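Side-chain contacts in Plm1 (PDB 4HXY), which probably reduces, with NADPH, the beta-keto group of the growing polyketide through its ketoreductase domain in the first module of phoslactomycin biosynthesis: residues 26-31 against 84-89; 182-187 against 272-277; 316-321 against 397-402. All blocks are in the same frame, centred on the assembly; numbering follows the deposited sequence.

Contact 1: 26-31 against 84-89; sequences GNWLLL and PVWCVT
W28 and W86 meet through a corner of each indole, CH2 of W28 lying 4.3 Å from CD1 of W86. The approach is one-sided in its geometry: CD1 of W86 sits at the edge of the W28 ring, near that ring's plane, whereas the W28 atom reaches the second indole at a slant. The pair is therefore an apolar touch and not a ring stack. A little along the W28 benzo ring, CZ3 comes within a loose 4.5 Å of the carbonyl O of P84, the residue that leads into strand 85-90.

The backbones are too far apart to pair, with CA of W28 and CA of P84 separated by 9.9 Å. Strand 59-63 runs parallel to both and lies between them in the sheet, so the long indole of W28 bridges over it. W28 manages this by swinging CG away from its own carbonyl carbon (chi1 -78°), which carries the far end of the indole nearer to W86.

Further out, NE1 of W28 is hydrogen-bonded to P25 O, which satisfies the buried N-H and fixes the swing of the ring. Between them G26 adopts a phi of 115°, a backbone shape suited to glycine. The F42 ring meets W28 with planes about 40° apart, and L147 of helix 137-148 touches both tryptophans. On the other face of the sheet, L29, L31 and C87 pack on helix 67-77. Such a three-layer arrangement is consistent with the truncated Rossmann-like structural subdomain of modular ketoreductases. Because the indoles meet by an apolar touch without a hydrogen bond, their mutual position probably depends largely on the neighbours that hold W28, while W86 stays partly open to solvent.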
loop_
_atom_site.group_PDB
_atom_site.type_symbol
_atom_site.label_atom_id
_atom_site.label_comp_id
_atom_site.label_asym_id
_atom_site.label_seq_id
_atom_site.Cartn_x
_atom_site.Cartn_y
_atom_site.Cartn_z
ATOM N N GLY A 26 16.127 -29.445 -7.959
ATOM C CA GLY A 26 14.948 -30.038 -7.345
ATOM C C GLY A 26 13.741 -30.036 -8.263
ATOM O O GLY A 26 13.829 -29.722 -9.454
ATOM N N ASN A 27 12.605 -30.388 -7.677
ATOM C CA ASN A 27 11.348 -30.528 -8.374
ATOM C C ASN A 27 10.478 -29.321 -8.009
ATOM O O ASN A 27 9.836 -29.324 -6.965
ATOM C CB ASN A 27 10.695 -31.827 -7.908
ATOM C CG ASN A 27 9.416 -32.163 -8.643
ATOM O OD1 ASN A 27 9.136 -31.660 -9.739
ATOM N ND2 ASN A 27 8.622 -33.045 -8.036
ATOM N N TRP A 28 10.475 -28.296 -8.861
ATOM C CA TRP A 28 9.779 -27.048 -8.551
ATOM C C TRP A 28 8.475 -26.920 -9.300
ATOM O O TRP A 28 8.349 -27.387 -10.427
ATOM C CB TRP A 28 10.678 -25.816 -8.793
ATOM C CG TRP A 28 11.665 -25.614 -7.696
ATOM C CD1 TRP A 28 12.705 -26.443 -7.363
ATOM C CD2 TRP A 28 11.720 -24.516 -6.782
ATOM N NE1 TRP A 28 13.395 -25.931 -6.289
ATOM C CE2 TRP A 28 12.805 -24.750 -5.909
ATOM C CE3 TRP A 28 10.957 -23.346 -6.618
ATOM C CZ2 TRP A 28 13.151 -23.859 -4.901
ATOM C CZ3 TRP A 28 11.290 -22.484 -5.610
ATOM C CH2 TRP A 28 12.378 -22.743 -4.760
ATOM N N LEU A 29 7.524 -26.247 -8.666
ATOM C CA LEU A 29 6.229 -25.956 -9.249
ATOM C C LEU A 29 6.220 -24.475 -9.652
ATOM O O LEU A 29 6.525 -23.622 -8.853
ATOM C CB LEU A 29 5.126 -26.216 -8.232
ATOM C CG LEU A 29 3.730 -25.718 -8.590
ATOM C CD1 LEU A 29 3.178 -26.502 -9.761
ATOM C CD2 LEU A 29 2.842 -25.839 -7.395
ATOM N N LEU A 30 5.890 -24.199 -10.903
ATOM C CA LEU A 30 5.904 -22.838 -11.396
ATOM C C LEU A 30 4.470 -22.422 -11.643
ATOM O O LEU A 30 3.757 -23.095 -12.356
ATOM C CB LEU A 30 6.729 -22.756 -12.683
ATOM C CG LEU A 30 8.235 -22.558 -12.558
ATOM C CD1 LEU A 30 8.840 -23.143 -11.317
ATOM C CD2 LEU A 30 8.967 -22.959 -13.801
ATOM N N LEU A 31 4.075 -21.303 -11.039
ATOM C CA LEU A 31 2.714 -20.802 -11.137
ATOM C C LEU A 31 2.666 -19.363 -11.635
ATOM O O LEU A 31 3.640 -18.660 -11.576
ATOM C CB LEU A 31 2.000 -20.872 -9.785
ATOM C CG LEU A 31 1.945 -22.262 -9.170
ATOM C CD1 LEU A 31 1.387 -22.194 -7.784
ATOM C CD2 LEU A 31 1.104 -23.154 -10.041
ATOM N N PRO A 84 8.928 -24.059 0.183
ATOM C CA PRO A 84 8.705 -22.615 0.269
ATOM C C PRO A 84 8.117 -22.003 -1.012
ATOM O O PRO A 84 8.520 -22.370 -2.115
ATOM C CB PRO A 84 10.111 -22.055 0.508
ATOM C CG PRO A 84 10.939 -23.204 0.986
ATOM C CD PRO A 84 10.345 -24.422 0.377
ATOM N N VAL A 85 7.188 -21.074 -0.828
ATOM C CA VAL A 85 6.528 -20.372 -1.909
ATOM C C VAL A 85 7.176 -19.013 -2.087
ATOM O O VAL A 85 7.115 -18.153 -1.197
ATOM C CB VAL A 85 5.046 -20.170 -1.607
ATOM C CG1 VAL A 85 4.366 -19.394 -2.718
ATOM C CG2 VAL A 85 4.368 -21.541 -1.399
ATOM N N TRP A 86 7.778 -18.831 -3.247
ATOM C CA TRP A 86 8.467 -17.602 -3.590
ATOM C C TRP A 86 7.706 -16.929 -4.707
ATOM O O TRP A 86 7.211 -17.609 -5.617
ATOM C CB TRP A 86 9.902 -17.929 -4.040
ATOM C CG TRP A 86 10.817 -18.208 -2.912
ATOM C CD1 TRP A 86 11.109 -19.429 -2.361
ATOM C CD2 TRP A 86 11.569 -17.242 -2.166
ATOM N NE1 TRP A 86 11.984 -19.267 -1.308
ATOM C CE2 TRP A 86 12.272 -17.941 -1.164
ATOM C CE3 TRP A 86 11.691 -15.854 -2.234
ATOM C CZ2 TRP A 86 13.103 -17.291 -0.246
ATOM C CZ3 TRP A 86 12.496 -15.211 -1.322
ATOM C CH2 TRP A 86 13.204 -15.925 -0.349
ATOM N N CYS A 87 7.618 -15.603 -4.648
ATOM C CA CYS A 87 6.908 -14.820 -5.653
ATOM C C CYS A 87 7.847 -13.794 -6.267
ATOM O O CYS A 87 8.431 -12.979 -5.536
ATOM C CB CYS A 87 5.697 -14.138 -5.023
ATOM S SG CYS A 87 4.738 -13.160 -6.207
ATOM N N VAL A 88 7.992 -13.830 -7.594
ATOM C CA VAL A 88 8.814 -12.835 -8.303
ATOM C C VAL A 88 7.948 -11.813 -9.048
ATOM O O VAL A 88 6.932 -12.152 -9.645
ATOM C CB VAL A 88 9.825 -13.456 -9.292
ATOM C CG1 VAL A 88 10.929 -14.155 -8.537
ATOM C CG2 VAL A 88 9.130 -14.410 -10.286
ATOM N N THR A 89 8.361 -10.562 -8.956
ATOM C CA THR A 89 7.692 -9.435 -9.569
ATOM C C THR A 89 8.744 -8.625 -10.325
ATOM O O THR A 89 9.925 -8.951 -10.278
ATOM C CB THR A 89 7.077 -8.523 -8.509
ATOM O OG1 THR A 89 8.096 -8.056 -7.605
ATOM C CG2 THR A 89 6.028 -9.285 -7.718
#

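Contact 2: 182-187 against 272-277; sequences GTWTPK and TVVHAA. With NDP (NADPH dihydro-nicotinamide-adenine-dinucleotide phosphate), chain C.
T272 begins the contact, meeting W184 and P186 of the segment 182-187 in the first half of strand 270-275, a central strand of the NADPH-binding Rossmann fold. CG2 of T272 lies in the plane of the W184 indole, at the ring edge, 3.8 Å from CZ2 of W184. A chi1 of -70° puts OG1 anti to the carbonyl carbon, which leaves CG2 anti to the backbone N, and the branched threonine can offer a methyl to the ring and still turn OG1 to two bound waters. One water donates to T272 OG1 at 2.7 Å and holds W184 NE1 weakly; T272 OG1 in turn donates to a second water at 2.6 Å, which passes a bond on to K187 O. Threonine thus links the loop to the strand by both an apolar and a water-mediated route. The W184 ring is steadied from one face by P186, whose CD stands 3.6 Å above its centre, and V207 of helix 198-210 packs on both residues.

V273 faces the opposite side of the sheet, onto L307 of helix 290-310. V274 returns to the loop side, and its CG2 reaches W184 CH2 at 4.0 Å, meeting the indole at a slant; a compact branched chain suits this buried place. H275 is polar but well satisfied, ND1 by T193 OG1 and NE2 by K300 O.

Beyond the strand the chain reaches the cofactor, where the short alanines probably leave room for it. A276 O accepts a hydrogen bond from the nicotinamide-ribose hydroxyl O3D at 3.1 Å, and A277 CB rests 3.8 Å from adenine atom N3A.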
loop_
_atom_site.group_PDB
_atom_site.type_symbol
_atom_site.label_atom_id
_atom_site.label_comp_id
_atom_site.label_asym_id
_atom_site.label_seq_id
_atom_site.Cartn_x
_atom_site.Cartn_y
_atom_site.Cartn_z
ATOM N N GLY A 182 5.911 24.938 6.700
ATOM C CA GLY A 182 4.871 25.950 6.788
ATOM C C GLY A 182 3.485 25.321 6.827
ATOM O O GLY A 182 3.330 24.095 6.899
ATOM N N THR A 183 2.480 26.186 6.790
ATOM C CA THR A 183 1.078 25.810 6.926
ATOM C C THR A 183 0.499 25.347 5.591
ATOM O O THR A 183 0.743 25.975 4.583
ATOM C CB THR A 183 0.290 27.057 7.389
ATOM O OG1 THR A 183 0.800 27.468 8.668
ATOM C CG2 THR A 183 -1.197 26.769 7.507
ATOM N N TRP A 184 -0.283 24.266 5.589
ATOM C CA TRP A 184 -0.974 23.816 4.386
ATOM C C TRP A 184 -2.162 24.737 4.108
ATOM O O TRP A 184 -3.039 24.868 4.952
ATOM C CB TRP A 184 -1.452 22.363 4.555
ATOM C CG TRP A 184 -2.034 21.781 3.307
ATOM C CD1 TRP A 184 -1.581 21.939 2.024
ATOM C CD2 TRP A 184 -3.187 20.950 3.226
ATOM N NE1 TRP A 184 -2.393 21.233 1.148
ATOM C CE2 TRP A 184 -3.372 20.615 1.872
ATOM C CE3 TRP A 184 -4.075 20.443 4.178
ATOM C CZ2 TRP A 184 -4.428 19.805 1.444
ATOM C CZ3 TRP A 184 -5.133 19.641 3.741
ATOM C CH2 TRP A 184 -5.287 19.341 2.398
ATOM N N THR A 185 -2.173 25.359 2.931
ATOM C CA THR A 185 -3.206 26.348 2.570
ATOM C C THR A 185 -3.760 26.025 1.191
ATOM O O THR A 185 -3.537 26.755 0.225
ATOM C CB THR A 185 -2.659 27.785 2.620
ATOM O OG1 THR A 185 -1.531 27.906 1.747
ATOM C CG2 THR A 185 -2.274 28.189 4.039
ATOM N N PRO A 186 -4.508 24.911 1.086
ATOM C CA PRO A 186 -5.055 24.530 -0.205
ATOM C C PRO A 186 -6.042 25.555 -0.742
ATOM O O PRO A 186 -6.831 26.120 0.026
ATOM C CB PRO A 186 -5.802 23.229 0.104
ATOM C CG PRO A 186 -6.100 23.285 1.530
ATOM C CD PRO A 186 -4.967 24.014 2.160
ATOM N N LYS A 187 -5.997 25.762 -2.043
ATOM C CA LYS A 187 -6.764 26.827 -2.714
ATOM C C LYS A 187 -7.769 26.264 -3.698
ATOM O O LYS A 187 -7.661 25.104 -4.148
ATOM C CB LYS A 187 -5.787 27.762 -3.441
ATOM C CG LYS A 187 -4.873 28.502 -2.459
ATOM C CD LYS A 187 -3.706 29.155 -3.132
ATOM C CE LYS A 187 -2.696 29.602 -2.100
ATOM N NZ LYS A 187 -2.009 28.476 -1.399
ATOM N N THR A 272 -7.025 20.381 -5.485
ATOM C CA THR A 272 -6.457 19.462 -4.489
ATOM C C THR A 272 -7.375 18.262 -4.370
ATOM O O THR A 272 -8.607 18.400 -4.364
ATOM C CB THR A 272 -6.275 20.130 -3.108
ATOM O OG1 THR A 272 -5.215 21.091 -3.169
ATOM C CG2 THR A 272 -5.957 19.097 -1.998
ATOM N N VAL A 273 -6.764 17.085 -4.299
ATOM C CA VAL A 273 -7.480 15.864 -3.980
ATOM C C VAL A 273 -6.908 15.261 -2.710
ATOM O O VAL A 273 -5.695 15.113 -2.581
ATOM C CB VAL A 273 -7.330 14.837 -5.090
ATOM C CG1 VAL A 273 -7.878 13.490 -4.618
ATOM C CG2 VAL A 273 -8.044 15.317 -6.352
ATOM N N VAL A 274 -7.788 14.893 -1.786
ATOM C CA VAL A 274 -7.418 14.051 -0.659
ATOM C C VAL A 274 -8.254 12.786 -0.809
ATOM O O VAL A 274 -9.479 12.847 -0.797
ATOM C CB VAL A 274 -7.706 14.695 0.695
ATOM C CG1 VAL A 274 -7.320 13.710 1.825
ATOM C CG2 VAL A 274 -6.922 15.993 0.826
ATOM N N HIS A 275 -7.589 11.655 -1.012
ATOM C CA HIS A 275 -8.291 10.410 -1.318
ATOM C C HIS A 275 -8.360 9.542 -0.075
ATOM O O HIS A 275 -7.401 8.847 0.253
ATOM C CB HIS A 275 -7.581 9.694 -2.463
ATOM C CG HIS A 275 -8.196 8.396 -2.886
ATOM N ND1 HIS A 275 -9.532 8.268 -3.217
ATOM C CD2 HIS A 275 -7.628 7.189 -3.123
ATOM C CE1 HIS A 275 -9.764 7.020 -3.594
ATOM N NE2 HIS A 275 -8.619 6.350 -3.584
ATOM N N ALA A 276 -9.508 9.584 0.599
ATOM C CA ALA A 276 -9.754 8.778 1.794
ATOM C C ALA A 276 -10.842 7.720 1.595
ATOM O O ALA A 276 -11.180 7.005 2.545
ATOM C CB ALA A 276 -10.077 9.662 2.964
ATOM N N ALA A 277 -11.357 7.574 0.380
ATOM C CA ALA A 277 -12.305 6.493 0.079
ATOM C C ALA A 277 -11.636 5.134 0.225
ATOM O O ALA A 277 -10.517 4.915 -0.242
ATOM C CB ALA A 277 -12.875 6.639 -1.330
HETATM P PA NDP C . -14.578 5.429 6.970
HETATM O O1A NDP C . -15.177 6.257 8.056
HETATM O O2A NDP C . -15.218 4.115 6.639
HETATM O O5B NDP C . -14.501 6.299 5.633
HETATM C C5B NDP C . -14.384 5.665 4.376
HETATM C C4B NDP C . -15.136 6.484 3.368
HETATM O O4B NDP C . -15.004 5.918 2.080
HETATM C C3B NDP C . -16.621 6.538 3.636
HETATM O O3B NDP C . -17.025 7.920 3.566
HETATM C C2B NDP C . -17.258 5.739 2.522
HETATM O O2B NDP C . -18.530 6.324 2.331
HETATM C C1B NDP C . -16.244 5.983 1.408
HETATM N N9A NDP C . -16.280 5.059 0.281
HETATM C C8A NDP C . -16.125 3.689 0.293
HETATM N N7A NDP C . -16.251 3.225 -0.969
HETATM C C5A NDP C . -16.460 4.295 -1.802
HETATM C C6A NDP C . -16.642 4.425 -3.169
HETATM N N6A NDP C . -16.643 3.409 -4.025
HETATM N N1A NDP C . -16.852 5.694 -3.680
HETATM C C2A NDP C . -16.840 6.811 -2.853
HETATM N N3A NDP C . -16.667 6.695 -1.498
HETATM C C4A NDP C . -16.472 5.445 -1.001
HETATM O O3 NDP C . -13.030 5.108 7.276
HETATM P PN NDP C . -11.920 6.080 7.855
HETATM O O1N NDP C . -11.386 5.428 9.072
HETATM O O2N NDP C . -12.334 7.495 7.930
HETATM O O5D NDP C . -10.715 5.898 6.820
HETATM C C5D NDP C . -10.647 6.635 5.628
HETATM C C4D NDP C . -9.364 6.256 4.906
HETATM O O4D NDP C . -8.260 6.305 5.792
HETATM C C3D NDP C . -9.412 4.846 4.367
HETATM O O3D NDP C . -8.959 4.841 3.046
HETATM C C2D NDP C . -8.455 4.061 5.239
HETATM O O2D NDP C . -7.860 2.967 4.571
HETATM C C1D NDP C . -7.480 5.132 5.682
HETATM N N1N NDP C . -6.886 4.828 6.991
HETATM C C2N NDP C . -7.630 4.911 8.133
HETATM C C3N NDP C . -7.145 4.478 9.369
HETATM C C7N NDP C . -7.924 4.641 10.615
HETATM O O7N NDP C . -7.245 4.377 11.783
HETATM N N7N NDP C . -9.206 4.970 10.677
HETATM C C4N NDP C . -5.667 4.221 9.490
HETATM C C5N NDP C . -4.943 4.168 8.186
HETATM C C6N NDP C . -5.566 4.491 7.003
HETATM P P2B NDP C . -19.702 5.627 1.496
HETATM O O1X NDP C . -20.900 6.522 1.715
HETATM O O2X NDP C . -19.960 4.202 2.004
HETATM O O3X NDP C . -19.326 5.526 0.075
HETATM O O HOH W 1 -3.130 22.292 -2.042
HETATM O O HOH W 2 -5.437 23.581 -4.022
#

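Contact 3: 316-321 against 397-402; sequences DFVLFS and QAIMSD. With NDP (NADPH dihydro-nicotinamide-adenine-dinucleotide phosphate), chain C.
D316 and I399 are the first to meet, the methyl CG2 of I399 lying 3.5 Å from OD1 of the D316 carboxylate. An acid against a methyl is an unlikely pairing by itself, but OD1 forms a salt bridge with R355 NH1, which also donates a hydrogen bond to I399 O. R355 thus probably offsets the buried charge while tying the helix to the strand; OD2 has a further, weak hydrogen bond from W184 NE1.

F317 turns to the other face of the sheet, where R349 makes a cation-pi contact with its ring. V318 comes back: its CG2 meets CD1 of I399 at 3.8 Å and CG1 at 3.9 Å, the two side chains crossing at about a right angle. I399 spans both strand residues because its branches divide: chi1 of -64° sets CG1 anti to the carbonyl carbon and leaves CG2 anti to the backbone N, CG2 serving D316 and the longer CG1-CD1 arm serving V318. Here helix 388-400 packs on strand 316-322 of the Rossmann fold.

L319 lies among L342 and L345 of helix 333-351. F320 turns the edge of its ring to the cofactor, CD2 being 4.0 Å from O4D of the nicotinamide ribose, and meets W361 edge-to-face. At S321 the OG is hydrogen-bonded to D343 OD1 and N339 O, while the carbonyl O approaches C6N of the nicotinamide at 3.1 Å.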
loop_
_atom_site.group_PDB
_atom_site.type_symbol
_atom_site.label_atom_id
_atom_site.label_comp_id
_atom_site.label_asym_id
_atom_site.label_seq_id
_atom_site.Cartn_x
_atom_site.Cartn_y
_atom_site.Cartn_z
ATOM N N ASP A 316 -2.018 19.541 -5.260
ATOM C CA ASP A 316 -1.752 18.444 -4.343
ATOM C C ASP A 316 -2.629 17.240 -4.641
ATOM O O ASP A 316 -3.788 17.386 -5.035
ATOM C CB ASP A 316 -1.967 18.893 -2.890
ATOM C CG ASP A 316 -0.785 19.640 -2.351
ATOM O OD1 ASP A 316 0.339 19.073 -2.371
ATOM O OD2 ASP A 316 -0.978 20.806 -1.933
ATOM N N PHE A 317 -2.054 16.064 -4.446
ATOM C CA PHE A 317 -2.729 14.786 -4.650
ATOM C C PHE A 317 -2.297 13.913 -3.488
ATOM O O PHE A 317 -1.160 13.417 -3.478
ATOM C CB PHE A 317 -2.273 14.216 -5.995
ATOM C CG PHE A 317 -2.954 12.944 -6.422
ATOM C CD1 PHE A 317 -4.122 12.974 -7.148
ATOM C CD2 PHE A 317 -2.354 11.727 -6.203
ATOM C CE1 PHE A 317 -4.731 11.801 -7.593
ATOM C CE2 PHE A 317 -2.954 10.542 -6.658
ATOM C CZ PHE A 317 -4.152 10.588 -7.332
ATOM N N VAL A 318 -3.196 13.769 -2.514
ATOM C CA VAL A 318 -2.871 13.227 -1.203
ATOM C C VAL A 318 -3.614 11.916 -1.031
ATOM O O VAL A 318 -4.843 11.883 -1.037
ATOM C CB VAL A 318 -3.250 14.192 -0.073
ATOM C CG1 VAL A 318 -2.820 13.647 1.301
ATOM C CG2 VAL A 318 -2.588 15.565 -0.317
ATOM N N LEU A 319 -2.856 10.847 -0.880
ATOM C CA LEU A 319 -3.442 9.506 -0.691
ATOM C C LEU A 319 -3.345 9.045 0.768
ATOM O O LEU A 319 -2.288 9.118 1.373
ATOM C CB LEU A 319 -2.735 8.514 -1.618
ATOM C CG LEU A 319 -2.742 8.902 -3.100
ATOM C CD1 LEU A 319 -1.945 7.899 -3.947
ATOM C CD2 LEU A 319 -4.146 9.040 -3.642
ATOM N N PHE A 320 -4.467 8.603 1.339
ATOM C CA PHE A 320 -4.467 8.048 2.685
ATOM C C PHE A 320 -4.257 6.544 2.618
ATOM O O PHE A 320 -5.173 5.770 2.291
ATOM C CB PHE A 320 -5.760 8.398 3.399
ATOM C CG PHE A 320 -5.729 9.722 4.111
ATOM C CD1 PHE A 320 -4.942 10.772 3.677
ATOM C CD2 PHE A 320 -6.467 9.886 5.269
ATOM C CE1 PHE A 320 -4.900 11.984 4.369
ATOM C CE2 PHE A 320 -6.427 11.089 5.982
ATOM C CZ PHE A 320 -5.657 12.145 5.521
ATOM N N SER A 321 -3.017 6.146 2.883
ATOM C CA SER A 321 -2.633 4.772 2.925
ATOM C C SER A 321 -2.581 4.276 4.378
ATOM O O SER A 321 -3.090 4.936 5.275
ATOM C CB SER A 321 -1.295 4.612 2.190
ATOM O OG SER A 321 -0.922 3.258 2.081
ATOM N N GLN A 397 2.596 18.341 7.536
ATOM C CA GLN A 397 4.034 18.143 7.390
ATOM C C GLN A 397 4.370 17.273 6.169
ATOM O O GLN A 397 5.298 17.571 5.428
ATOM C CB GLN A 397 4.614 17.515 8.656
ATOM C CG GLN A 397 4.649 18.425 9.859
ATOM C CD GLN A 397 5.077 17.686 11.113
ATOM O OE1 GLN A 397 4.296 16.970 11.707
ATOM N NE2 GLN A 397 6.351 17.818 11.485
ATOM N N ALA A 398 3.590 16.214 5.955
ATOM C CA ALA A 398 3.824 15.331 4.824
ATOM C C ALA A 398 3.587 16.031 3.491
ATOM O O ALA A 398 4.336 15.850 2.523
ATOM C CB ALA A 398 2.968 14.062 4.937
ATOM N N ILE A 399 2.528 16.840 3.441
ATOM C CA ILE A 399 2.150 17.549 2.232
ATOM C C ILE A 399 3.148 18.651 1.931
ATOM O O ILE A 399 3.538 18.823 0.770
ATOM C CB ILE A 399 0.704 18.135 2.344
ATOM C CG1 ILE A 399 -0.320 17.016 2.476
ATOM C CG2 ILE A 399 0.374 19.057 1.129
ATOM C CD1 ILE A 399 -1.702 17.476 2.880
ATOM N N MET A 400 3.554 19.389 2.971
ATOM C CA MET A 400 4.335 20.610 2.807
ATOM C C MET A 400 5.844 20.354 2.813
ATOM O O MET A 400 6.635 21.292 2.704
ATOM C CB MET A 400 3.971 21.619 3.898
ATOM C CG MET A 400 2.514 22.149 3.799
ATOM S SD MET A 400 2.177 22.980 2.241
ATOM C CE MET A 400 3.072 24.530 2.420
ATOM N N SER A 401 6.229 19.092 2.945
ATOM C CA SER A 401 7.640 18.700 3.011
ATOM C C SER A 401 8.447 19.222 1.816
ATOM O O SER A 401 7.998 19.126 0.682
ATOM C CB SER A 401 7.723 17.167 3.070
ATOM O OG SER A 401 9.064 16.721 3.159
ATOM N N ASP A 402 9.633 19.767 2.080
ATOM C CA ASP A 402 10.482 20.335 1.012
ATOM C C ASP A 402 11.052 19.260 0.094
ATOM O O ASP A 402 11.473 19.558 -1.030
ATOM C CB ASP A 402 11.615 21.233 1.555
ATOM C CG ASP A 402 12.403 20.605 2.700
ATOM O OD1 ASP A 402 13.100 21.376 3.424
ATOM O OD2 ASP A 402 12.343 19.369 2.894
HETATM P PA NDP C . -14.578 5.429 6.970
HETATM O O1A NDP C . -15.177 6.257 8.056
HETATM O O2A NDP C . -15.218 4.115 6.639
HETATM O O5B NDP C . -14.501 6.299 5.633
HETATM C C5B NDP C . -14.384 5.665 4.376
HETATM C C4B NDP C . -15.136 6.484 3.368
HETATM O O4B NDP C . -15.004 5.918 2.080
HETATM C C3B NDP C . -16.621 6.538 3.636
HETATM O O3B NDP C . -17.025 7.920 3.566
HETATM C C2B NDP C . -17.258 5.739 2.522
HETATM O O2B NDP C . -18.530 6.324 2.331
HETATM C C1B NDP C . -16.244 5.983 1.408
HETATM N N9A NDP C . -16.280 5.059 0.281
HETATM C C8A NDP C . -16.125 3.689 0.293
HETATM N N7A NDP C . -16.251 3.225 -0.969
HETATM C C5A NDP C . -16.460 4.295 -1.802
HETATM C C6A NDP C . -16.642 4.425 -3.169
HETATM N N6A NDP C . -16.643 3.409 -4.025
HETATM N N1A NDP C . -16.852 5.694 -3.680
HETATM C C2A NDP C . -16.840 6.811 -2.853
HETATM N N3A NDP C . -16.667 6.695 -1.498
HETATM C C4A NDP C . -16.472 5.445 -1.001
HETATM O O3 NDP C . -13.030 5.108 7.276
HETATM P PN NDP C . -11.920 6.080 7.855
HETATM O O1N NDP C . -11.386 5.428 9.072
HETATM O O2N NDP C . -12.334 7.495 7.930
HETATM O O5D NDP C . -10.715 5.898 6.820
HETATM C C5D NDP C . -10.647 6.635 5.628
HETATM C C4D NDP C . -9.364 6.256 4.906
HETATM O O4D NDP C . -8.260 6.305 5.792
HETATM C C3D NDP C . -9.412 4.846 4.367
HETATM O O3D NDP C . -8.959 4.841 3.046
HETATM C C2D NDP C . -8.455 4.061 5.239
HETATM O O2D NDP C . -7.860 2.967 4.571
HETATM C C1D NDP C . -7.480 5.132 5.682
HETATM N N1N NDP C . -6.886 4.828 6.991
HETATM C C2N NDP C . -7.630 4.911 8.133
HETATM C C3N NDP C . -7.145 4.478 9.369
HETATM C C7N NDP C . -7.924 4.641 10.615
HETATM O O7N NDP C . -7.245 4.377 11.783
HETATM N N7N NDP C . -9.206 4.970 10.677
HETATM C C4N NDP C . -5.667 4.221 9.490
HETATM C C5N NDP C . -4.943 4.168 8.186
HETATM C C6N NDP C . -5.566 4.491 7.003
HETATM P P2B NDP C . -19.702 5.627 1.496
HETATM O O1X NDP C . -20.900 6.522 1.715
HETATM O O2X NDP C . -19.960 4.202 2.004
HETATM O O3X NDP C . -19.326 5.526 0.075
#

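In the fold
Contacts 2 and 3 are buried and lie close together, their centres about 8 Å apart, in the half of the chain that binds NADPH; contact 1 is only partly buried and sits on the opposite side of the chain's centre, about 43 and 38 Å away between centres. Strands 270-275 and 316-322 are direct neighbours, and a probable hydrogen bond from H275 N to V318 O joins contacts 2 and 3. Both reach the cofactor, contact 2 just after its strand and contact 3 near the end of its strand. Contact 1 rests on an apolar side-chain touch, whereas contact 2 adds waters between loop and strand, and contact 3 has an acid whose charge is met by R355 outside its segments.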